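Local coordinates for alpha-L-rhamnosidase (PDB 6GSZ), which probably hydrolyses alpha-L-rhamnosides, releasing their terminal non-reducing alpha-L-rhamnose residues, and binds calcium, at residues Glu466-Thr471 against Asn515-Gly520; Leu509-Pro514 against Ser574-Ala579; Thr524-Asp529 against Gly695-His700. All coordinates share one frame; numbering follows the deposited sequence.

Interaction 1: residues Glu466-Thr471 against Asn515-Gly520; sequences ERLGWT and NIHGNG. With BGC (beta-D-glucopyranose), chain B; NAG (2-acetamido-2-deoxy-beta-D-glucopyranose), chain C.
Leu468 meets the other segment almost single-handedly: both its methyl groups pack on Ile516 CD1, and one of them also reaches His517. The two loops belong to the six-hairpin, all-helical barrel of the glycosidase domain, one leading into helix 471-484 and the other lying before helix 530-542. Leu468 CD2 rests 3.8 Å from Ile516 CD1, the two side chains crossing at about a right angle, and Leu468 CD1 comes 4.1 Å from His517 CE1, approaching the imidazole obliquely. A leucine suits the place because its fork straddles Ile516 CD1 and leaves one branch to touch the imidazole. Ile516 holds CG1 between its own backbone N and carbonyl carbon (chi1 58°), and CG1 lies over one face of the His517 ring.

Turns shape both loops. Gly469 is the centre of an inverse gamma turn, which carries the chain from Leu468 to Trp470, the N-cap of helix 471-484. In the facing loop Asn515 forms an Asx turn: OD1 takes the His517 N-H at 2.9 Å, from above its carbonyl plane, while ND2 gives a nearly straight bond (171°) to Gly518 O. Glycine fits position 518, whose phi is positive.

The far side of the 466-471 loop faces bound glucose. Glu466 runs out extended, and OE1 makes salt bridges with Arg464 and Arg371. The Trp470 indole lays one face against the sugar, C4 of the glucose standing 3.6 Å above its plane. Trp470 NE1 binds Glu466 OE2 in a short (2.8 Å) but bent bond (133°), with OE2 tilted from the indole plane.

Interaction 2: residues Leu509-Pro514 against Ser574-Ala579; sequences LPYVIP and STFQWA. With BGC (beta-D-glucopyranose), chain B.
Trp578 lines the glucose-binding pocket of the helical barrel, and Tyr511 from another loop and Phe576 from its own back it as a second shell. At the centre of this aromatic cluster is a T-shaped pair: Trp578 turns the edge of its indole toward the face of the Tyr511 ring, with the planes at 79° and the centroid of the five-membered ring 4.8 Å from that of the phenol. Trp578 NE1 sits over the middle of the Tyr511 face, 3.6 Å above its plane, while CZ2 reaches along the same edge to 3.7 Å from Tyr511 CD2. The Tyr511 hydroxyl extends past the indole to bond the carbonyl of Thr522.

Phe576 completes the group. Its CG stands opposite the backbone N (chi1 173°), which brings the edge of the ring, at CE2, over the centre of one face of the Trp578 indole, and its CD2 touches Tyr511 OH at 3.6 Å. Glucose O4 lies 3.4 Å above the other indole face, nearer the rim, so the indole is covered on both sides. Within the same loop Gln577 NE2 bonds Thr575 OG1.

Tryptophan suits this place because its broad face can lie against a sugar while its polar edge is turned elsewhere. Trp578 NE1 is buried with no conventional acceptor, and its N-H points into the Tyr511 ring; the electron-rich phenol face probably offers it a weak electrostatic attraction in place of a hydrogen bond.

Interaction 3: residues Thr524-Asp529 against Gly695-His700; sequences TSIWGD and GFAGTH. With BGC (beta-D-glucopyranose), chain B.
Ile526 and Ala697 are pressed together at the tight end of this contact: Ile526 CD1 lies 3.5 Å from Ala697 CB, closer than carbons usually pack. The small alanine methyl admits the end of the longer chain, which leaves with CG1 beside the backbone N of Ile526 (chi1 -49°) and stays extended beyond it (chi2 171°), carrying CD1 out to the alanine methyl. Both side chains also rest on Val601 of helix 598-619, which packs against this end.

Trp527 and Phe696 meet more loosely. Trp527 CZ2 comes no nearer than 4.0 Å to Phe696 CD2, and the two side chains cross at about a right angle. This is the sugar side of the contact, in a domain whose six helical hairpins gather their connecting loops round the pocket. Trp527 turns the edge of its indole to the glucose, and NE1 donates to glucose O3 at 3.0 Å. Phe696 also offers an edge, CE2 standing 3.8 Å from glucose O2, an apolar approach beside the polar grip of its neighbour.

The backbone holds each residue in position. Ile526 adopts a positive phi at the centre of a classic gamma turn, whose Trp527 N to Ser525 O bond is weak; a firmer hold comes from Asp529 OD2, which accepts the N-H of Ile526 N at 2.8 Å and 173°. Asp529 OD1 is itself bonded to Ser609 and Trp558. Across the contact, Asp580 takes backbone N-H groups from Gly695, Ala697 and Gly698. As helix 699-708 begins, Gly695 O collects three donors, two of them the backbone N-H groups of Gly698 and Thr699. The third is the hydroxyl, Thr699 OG1 lying 2.7 Å from Gly695 O.

How the interactions relate
All three contacts lie in the helical glycosidase domain and touch the same glucose. Interaction 2 sits between the others, its centre about 9 Å from that of interaction 1 and about 10 Å from that of interaction 3; the centres of the outer two are about 16 Å apart. The loop between helices 488-503 and 530-542 supplies a segment to each: 509-514, 515-520 and 524-529. Interactions 1 and 2 alternate along the chain, as do 2 and 3, whereas 1 closes before 3 opens. Thr471 bonded to Tyr511 and Gln577 bonded to Ser525 join neighbouring contacts, so that this one loop lies against three other regions of the chain around the glucose.

Interaction 1: residues Glu466-Thr471 against Asn515-Gly520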
# COMPACT_ATOMS: atom_id res chain seq x y z
N GLU A 466 -4.68 16.19 -1.92
CA GLU A 466 -5.28 15.05 -2.64
C GLU A 466 -5.10 13.82 -1.75
O GLU A 466 -5.81 13.67 -0.81
CB GLU A 466 -4.70 14.99 -4.06
CG GLU A 466 -5.48 14.10 -5.01
CD GLU A 466 -5.32 14.44 -6.48
OE1 GLU A 466 -4.50 15.31 -6.79
OE2 GLU A 466 -6.03 13.85 -7.30
N ARG A 467 -4.17 12.91 -2.10
CA ARG A 467 -3.87 11.73 -1.26
C ARG A 467 -5.12 10.85 -1.22
O ARG A 467 -5.52 10.39 -0.17
CB ARG A 467 -3.32 12.11 0.13
CG ARG A 467 -2.47 13.37 0.20
CD ARG A 467 -1.98 13.64 1.59
NE ARG A 467 -1.46 14.98 1.70
CZ ARG A 467 -0.92 15.44 2.82
NH1 ARG A 467 -0.78 14.66 3.86
NH2 ARG A 467 -0.50 16.70 2.90
N LEU A 468 -5.68 10.57 -2.41
CA LEU A 468 -6.91 9.80 -2.51
C LEU A 468 -6.60 8.43 -3.11
O LEU A 468 -5.54 8.23 -3.79
CB LEU A 468 -7.89 10.53 -3.44
CG LEU A 468 -8.17 11.99 -3.07
CD1 LEU A 468 -9.06 12.65 -4.10
CD2 LEU A 468 -8.76 12.12 -1.65
N GLY A 469 -7.53 7.51 -2.89
CA GLY A 469 -7.33 6.13 -3.38
C GLY A 469 -7.64 5.95 -4.86
O GLY A 469 -8.62 5.31 -5.22
N TRP A 470 -6.84 6.64 -5.69
CA TRP A 470 -7.08 6.63 -7.14
C TRP A 470 -6.95 5.22 -7.74
O TRP A 470 -5.93 4.52 -7.61
CB TRP A 470 -6.16 7.62 -7.82
CG TRP A 470 -6.67 9.04 -7.76
CD1 TRP A 470 -6.29 10.03 -6.90
CD2 TRP A 470 -7.62 9.62 -8.66
NE1 TRP A 470 -6.95 11.18 -7.21
CE2 TRP A 470 -7.79 10.97 -8.27
CE3 TRP A 470 -8.35 9.13 -9.73
CZ2 TRP A 470 -8.66 11.82 -8.95
CZ3 TRP A 470 -9.21 9.96 -10.40
CH2 TRP A 470 -9.37 11.29 -10.00
N THR A 471 -8.03 4.80 -8.37
CA THR A 471 -8.18 3.41 -8.85
C THR A 471 -7.21 3.06 -9.98
O THR A 471 -6.63 1.99 -10.00
CB THR A 471 -9.65 3.19 -9.19
OG1 THR A 471 -10.14 4.20 -10.09
CG2 THR A 471 -10.49 3.14 -7.94
N ASN A 515 -14.68 6.73 -1.53
CA ASN A 515 -15.26 7.67 -2.47
C ASN A 515 -15.75 8.93 -1.72
O ASN A 515 -16.78 8.86 -1.06
CB ASN A 515 -16.39 7.01 -3.24
CG ASN A 515 -17.13 7.97 -4.13
OD1 ASN A 515 -16.51 8.93 -4.60
ND2 ASN A 515 -18.40 7.65 -4.43
N ILE A 516 -15.10 10.06 -1.98
CA ILE A 516 -15.48 11.34 -1.39
C ILE A 516 -16.30 12.17 -2.37
O ILE A 516 -16.65 13.29 -2.04
CB ILE A 516 -14.25 12.14 -0.92
CG1 ILE A 516 -13.24 12.40 -2.06
CG2 ILE A 516 -13.63 11.41 0.24
CD1 ILE A 516 -12.28 13.54 -1.84
N HIS A 517 -16.53 11.68 -3.60
CA HIS A 517 -17.07 12.47 -4.71
C HIS A 517 -18.55 12.20 -5.02
O HIS A 517 -19.10 12.83 -5.96
CB HIS A 517 -16.24 12.27 -5.99
CG HIS A 517 -14.84 12.75 -5.85
ND1 HIS A 517 -13.76 12.07 -6.36
CD2 HIS A 517 -14.33 13.87 -5.29
CE1 HIS A 517 -12.63 12.75 -6.08
NE2 HIS A 517 -12.96 13.84 -5.42
N GLY A 518 -19.22 11.32 -4.29
CA GLY A 518 -20.67 11.09 -4.55
C GLY A 518 -20.90 10.19 -5.77
O GLY A 518 -20.02 9.39 -6.08
N ASN A 519 -22.05 10.34 -6.45
CA ASN A 519 -22.47 9.37 -7.44
C ASN A 519 -22.42 9.90 -8.89
O ASN A 519 -22.88 9.22 -9.80
CB ASN A 519 -23.84 8.81 -7.09
CG ASN A 519 -24.97 9.76 -7.39
OD1 ASN A 519 -24.73 10.95 -7.62
ND2 ASN A 519 -26.20 9.26 -7.36
N GLY A 520 -21.77 11.03 -9.12
CA GLY A 520 -21.85 11.73 -10.43
C GLY A 520 -20.81 11.28 -11.45
O GLY A 520 -20.95 11.57 -12.65
C2 BGC B . -4.08 10.50 -10.18
C3 BGC B . -4.74 10.16 -11.49
C4 BGC B . -5.97 10.96 -11.86
C5 BGC B . -5.59 12.34 -11.68
C6 BGC B . -6.80 13.15 -12.10
C1 BGC B . -3.90 12.00 -10.07
O1 BGC B . -3.15 12.28 -8.90
O2 BGC B . -2.72 10.14 -10.22
O3 BGC B . -5.24 8.94 -11.36
O4 BGC B . -6.53 10.74 -13.18
O5 BGC B . -5.12 12.70 -10.33
O6 BGC B . -6.54 14.53 -11.81
C1 NAG C . -25.40 6.16 -1.86
C2 NAG C . -25.04 6.80 -0.51
C3 NAG C . -25.91 8.00 -0.24
C4 NAG C . -25.84 9.01 -1.36
C5 NAG C . -26.19 8.29 -2.67
C6 NAG C . -25.98 9.22 -3.85
C7 NAG C . -24.16 5.58 1.44
C8 NAG C . -24.48 4.55 2.48
N2 NAG C . -25.16 5.86 0.57
O3 NAG C . -25.48 8.61 0.97
O4 NAG C . -26.81 10.01 -1.07
O5 NAG C . -25.27 7.20 -2.83
O6 NAG C . -24.65 9.84 -3.79
O7 NAG C . -23.04 6.13 1.35

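Interaction 2: residues Leu509-Pro514 against Ser574-Ala579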
# COMPACT_ATOMS: atom_id res chain seq x y z
N LEU A 509 -17.42 1.74 -10.66
CA LEU A 509 -16.47 2.03 -9.59
C LEU A 509 -16.21 3.54 -9.54
O LEU A 509 -15.85 4.15 -10.54
CB LEU A 509 -15.17 1.26 -9.85
CG LEU A 509 -14.16 1.28 -8.73
CD1 LEU A 509 -14.69 0.52 -7.50
CD2 LEU A 509 -12.84 0.71 -9.22
N PRO A 510 -16.40 4.19 -8.38
CA PRO A 510 -15.97 5.58 -8.24
C PRO A 510 -14.49 5.72 -8.56
O PRO A 510 -13.73 4.78 -8.45
CB PRO A 510 -16.27 5.92 -6.79
CG PRO A 510 -17.36 4.98 -6.42
CD PRO A 510 -17.03 3.68 -7.15
N TYR A 511 -14.08 6.91 -8.97
CA TYR A 511 -12.69 7.15 -9.34
C TYR A 511 -11.71 6.91 -8.20
O TYR A 511 -10.60 6.46 -8.41
CB TYR A 511 -12.50 8.54 -9.96
CG TYR A 511 -13.33 8.78 -11.20
CD1 TYR A 511 -13.79 7.75 -12.01
CD2 TYR A 511 -13.56 10.08 -11.60
CE1 TYR A 511 -14.59 8.03 -13.11
CE2 TYR A 511 -14.32 10.37 -12.71
CZ TYR A 511 -14.84 9.34 -13.47
OH TYR A 511 -15.62 9.62 -14.56
N VAL A 512 -12.11 7.33 -6.99
CA VAL A 512 -11.29 7.13 -5.81
C VAL A 512 -12.05 6.35 -4.75
O VAL A 512 -13.27 6.44 -4.67
CB VAL A 512 -10.75 8.44 -5.20
CG1 VAL A 512 -10.07 9.28 -6.27
CG2 VAL A 512 -11.81 9.28 -4.49
N ILE A 513 -11.29 5.55 -3.99
CA ILE A 513 -11.82 4.70 -2.93
C ILE A 513 -10.94 4.88 -1.71
O ILE A 513 -9.71 4.64 -1.76
CB ILE A 513 -11.77 3.23 -3.32
CG1 ILE A 513 -12.51 2.93 -4.63
CG2 ILE A 513 -12.25 2.34 -2.19
CD1 ILE A 513 -14.03 3.10 -4.62
N PRO A 514 -11.49 5.28 -0.54
CA PRO A 514 -12.91 5.63 -0.32
C PRO A 514 -13.40 6.80 -1.19
O PRO A 514 -12.61 7.69 -1.58
CB PRO A 514 -12.91 6.07 1.15
CG PRO A 514 -11.76 5.25 1.78
CD PRO A 514 -10.70 5.29 0.70
N SER A 574 -19.44 8.47 -26.27
CA SER A 574 -19.74 9.78 -25.69
C SER A 574 -19.27 9.87 -24.24
O SER A 574 -19.54 10.88 -23.57
CB SER A 574 -21.20 10.05 -25.81
OG SER A 574 -21.99 9.25 -24.93
N THR A 575 -18.59 8.84 -23.73
CA THR A 575 -18.19 8.83 -22.34
C THR A 575 -16.87 9.57 -22.09
O THR A 575 -15.94 9.52 -22.84
CB THR A 575 -18.02 7.40 -21.83
OG1 THR A 575 -17.17 6.63 -22.68
CG2 THR A 575 -19.34 6.69 -21.67
N PHE A 576 -16.82 10.30 -20.96
CA PHE A 576 -15.58 10.78 -20.42
C PHE A 576 -14.61 9.60 -20.23
O PHE A 576 -15.02 8.54 -19.68
CB PHE A 576 -15.83 11.51 -19.10
CG PHE A 576 -14.54 11.87 -18.42
CD1 PHE A 576 -13.78 12.93 -18.88
CD2 PHE A 576 -14.01 11.07 -17.44
CE1 PHE A 576 -12.55 13.22 -18.31
CE2 PHE A 576 -12.78 11.35 -16.88
CZ PHE A 576 -12.03 12.41 -17.32
N GLN A 577 -13.34 9.83 -20.54
CA GLN A 577 -12.31 8.85 -20.29
C GLN A 577 -10.99 9.53 -19.87
O GLN A 577 -10.61 10.57 -20.43
CB GLN A 577 -12.05 7.95 -21.50
CG GLN A 577 -13.23 7.11 -21.93
CD GLN A 577 -13.62 6.03 -20.94
OE1 GLN A 577 -12.82 5.61 -20.09
NE2 GLN A 577 -14.85 5.52 -21.12
N TRP A 578 -10.33 8.97 -18.84
CA TRP A 578 -8.95 9.31 -18.48
C TRP A 578 -7.96 8.77 -19.52
O TRP A 578 -7.05 9.49 -20.01
CB TRP A 578 -8.58 8.74 -17.10
CG TRP A 578 -9.48 9.17 -15.97
CD1 TRP A 578 -10.42 8.42 -15.32
CD2 TRP A 578 -9.53 10.48 -15.38
NE1 TRP A 578 -11.07 9.19 -14.38
CE2 TRP A 578 -10.51 10.42 -14.38
CE3 TRP A 578 -8.83 11.66 -15.58
CZ2 TRP A 578 -10.81 11.53 -13.58
CZ3 TRP A 578 -9.13 12.75 -14.80
CH2 TRP A 578 -10.09 12.68 -13.81
N ALA A 579 -8.16 7.49 -19.87
CA ALA A 579 -7.37 6.75 -20.90
C ALA A 579 -5.87 6.98 -20.67
O ALA A 579 -5.39 6.75 -19.55
CB ALA A 579 -7.85 7.10 -22.29
C2 BGC B . -4.08 10.50 -10.18
C3 BGC B . -4.74 10.16 -11.49
C4 BGC B . -5.97 10.96 -11.86
C5 BGC B . -5.59 12.34 -11.68
C6 BGC B . -6.80 13.15 -12.10
C1 BGC B . -3.90 12.00 -10.07
O1 BGC B . -3.15 12.28 -8.90
O2 BGC B . -2.72 10.14 -10.22
O3 BGC B . -5.24 8.94 -11.36
O4 BGC B . -6.53 10.74 -13.18
O5 BGC B . -5.12 12.70 -10.33
O6 BGC B . -6.54 14.53 -11.81

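Interaction 3: residues Thr524-Asp529 against Gly695-His700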
# COMPACT_ATOMS: atom_id res chain seq x y z
N THR A 524 -15.30 4.67 -16.25
CA THR A 524 -14.09 4.86 -17.08
C THR A 524 -13.30 3.55 -17.16
O THR A 524 -13.23 2.76 -16.21
CB THR A 524 -13.19 5.98 -16.55
OG1 THR A 524 -12.74 5.71 -15.21
CG2 THR A 524 -13.91 7.30 -16.62
N SER A 525 -12.60 3.40 -18.29
CA SER A 525 -11.64 2.31 -18.48
C SER A 525 -10.41 2.59 -17.62
O SER A 525 -10.16 3.75 -17.26
CB SER A 525 -11.24 2.21 -19.92
OG SER A 525 -10.45 3.31 -20.30
N ILE A 526 -9.70 1.53 -17.25
CA ILE A 526 -8.41 1.51 -16.50
C ILE A 526 -8.67 1.79 -15.01
O ILE A 526 -8.31 0.99 -14.19
CB ILE A 526 -7.33 2.43 -17.09
CG1 ILE A 526 -7.17 2.21 -18.61
CG2 ILE A 526 -6.02 2.22 -16.35
CD1 ILE A 526 -6.30 3.22 -19.27
N TRP A 527 -9.23 2.97 -14.72
CA TRP A 527 -9.69 3.37 -13.39
C TRP A 527 -10.82 2.42 -12.96
O TRP A 527 -10.61 1.67 -12.02
CB TRP A 527 -10.10 4.85 -13.45
CG TRP A 527 -8.93 5.78 -13.31
CD1 TRP A 527 -8.61 6.52 -12.21
CD2 TRP A 527 -7.90 6.07 -14.27
NE1 TRP A 527 -7.46 7.22 -12.42
CE2 TRP A 527 -6.98 6.95 -13.67
CE3 TRP A 527 -7.63 5.66 -15.59
CZ2 TRP A 527 -5.85 7.44 -14.32
CZ3 TRP A 527 -6.50 6.13 -16.22
CH2 TRP A 527 -5.62 7.01 -15.60
N GLY A 528 -11.91 2.34 -13.71
CA GLY A 528 -12.95 1.44 -13.31
C GLY A 528 -12.52 -0.02 -13.37
O GLY A 528 -12.97 -0.86 -12.58
N ASP A 529 -11.65 -0.32 -14.35
CA ASP A 529 -11.14 -1.67 -14.53
C ASP A 529 -10.31 -2.15 -13.34
O ASP A 529 -10.01 -3.34 -13.27
CB ASP A 529 -10.35 -1.81 -15.83
CG ASP A 529 -11.24 -1.72 -17.06
OD1 ASP A 529 -12.21 -2.55 -17.14
OD2 ASP A 529 -10.93 -0.86 -17.92
N GLY A 695 1.62 7.24 -21.49
CA GLY A 695 1.05 7.72 -20.23
C GLY A 695 0.67 6.55 -19.32
O GLY A 695 1.24 5.46 -19.40
N PHE A 696 -0.37 6.75 -18.50
CA PHE A 696 -0.71 5.77 -17.47
C PHE A 696 -1.22 4.48 -18.11
O PHE A 696 -1.17 3.43 -17.47
CB PHE A 696 -1.73 6.35 -16.46
CG PHE A 696 -1.21 7.24 -15.35
CD1 PHE A 696 -0.05 7.99 -15.50
CD2 PHE A 696 -1.90 7.33 -14.17
CE1 PHE A 696 0.42 8.83 -14.50
CE2 PHE A 696 -1.45 8.19 -13.17
CZ PHE A 696 -0.30 8.91 -13.32
N ALA A 697 -1.81 4.59 -19.30
CA ALA A 697 -2.41 3.39 -19.92
C ALA A 697 -1.33 2.44 -20.47
O ALA A 697 -1.54 1.25 -20.49
CB ALA A 697 -3.37 3.76 -21.04
N GLY A 698 -0.22 3.02 -20.96
CA GLY A 698 0.80 2.25 -21.66
C GLY A 698 2.03 1.93 -20.81
O GLY A 698 2.69 0.92 -21.06
N THR A 699 2.38 2.77 -19.85
CA THR A 699 3.71 2.71 -19.23
C THR A 699 3.94 1.38 -18.49
O THR A 699 4.99 0.71 -18.69
CB THR A 699 3.93 3.87 -18.28
OG1 THR A 699 3.90 5.07 -19.06
CG2 THR A 699 5.26 3.78 -17.58
N HIS A 700 2.95 0.92 -17.70
CA HIS A 700 3.14 -0.26 -16.89
C HIS A 700 3.32 -1.53 -17.72
O HIS A 700 3.85 -2.55 -17.19
CB HIS A 700 2.02 -0.45 -15.85
CG HIS A 700 0.70 -0.81 -16.42
ND1 HIS A 700 0.14 -2.06 -16.21
CD2 HIS A 700 -0.21 -0.11 -17.15
CE1 HIS A 700 -1.05 -2.10 -16.78
NE2 HIS A 700 -1.30 -0.92 -17.36
C2 BGC B . -4.08 10.50 -10.18
C3 BGC B . -4.74 10.16 -11.49
C4 BGC B . -5.97 10.96 -11.86
C5 BGC B . -5.59 12.34 -11.68
C6 BGC B . -6.80 13.15 -12.10
C1 BGC B . -3.90 12.00 -10.07
O1 BGC B . -3.15 12.28 -8.90
O2 BGC B . -2.72 10.14 -10.22
O3 BGC B . -5.24 8.94 -11.36
O4 BGC B . -6.53 10.74 -13.18
O5 BGC B . -5.12 12.70 -10.33
O6 BGC B . -6.54 14.53 -11.81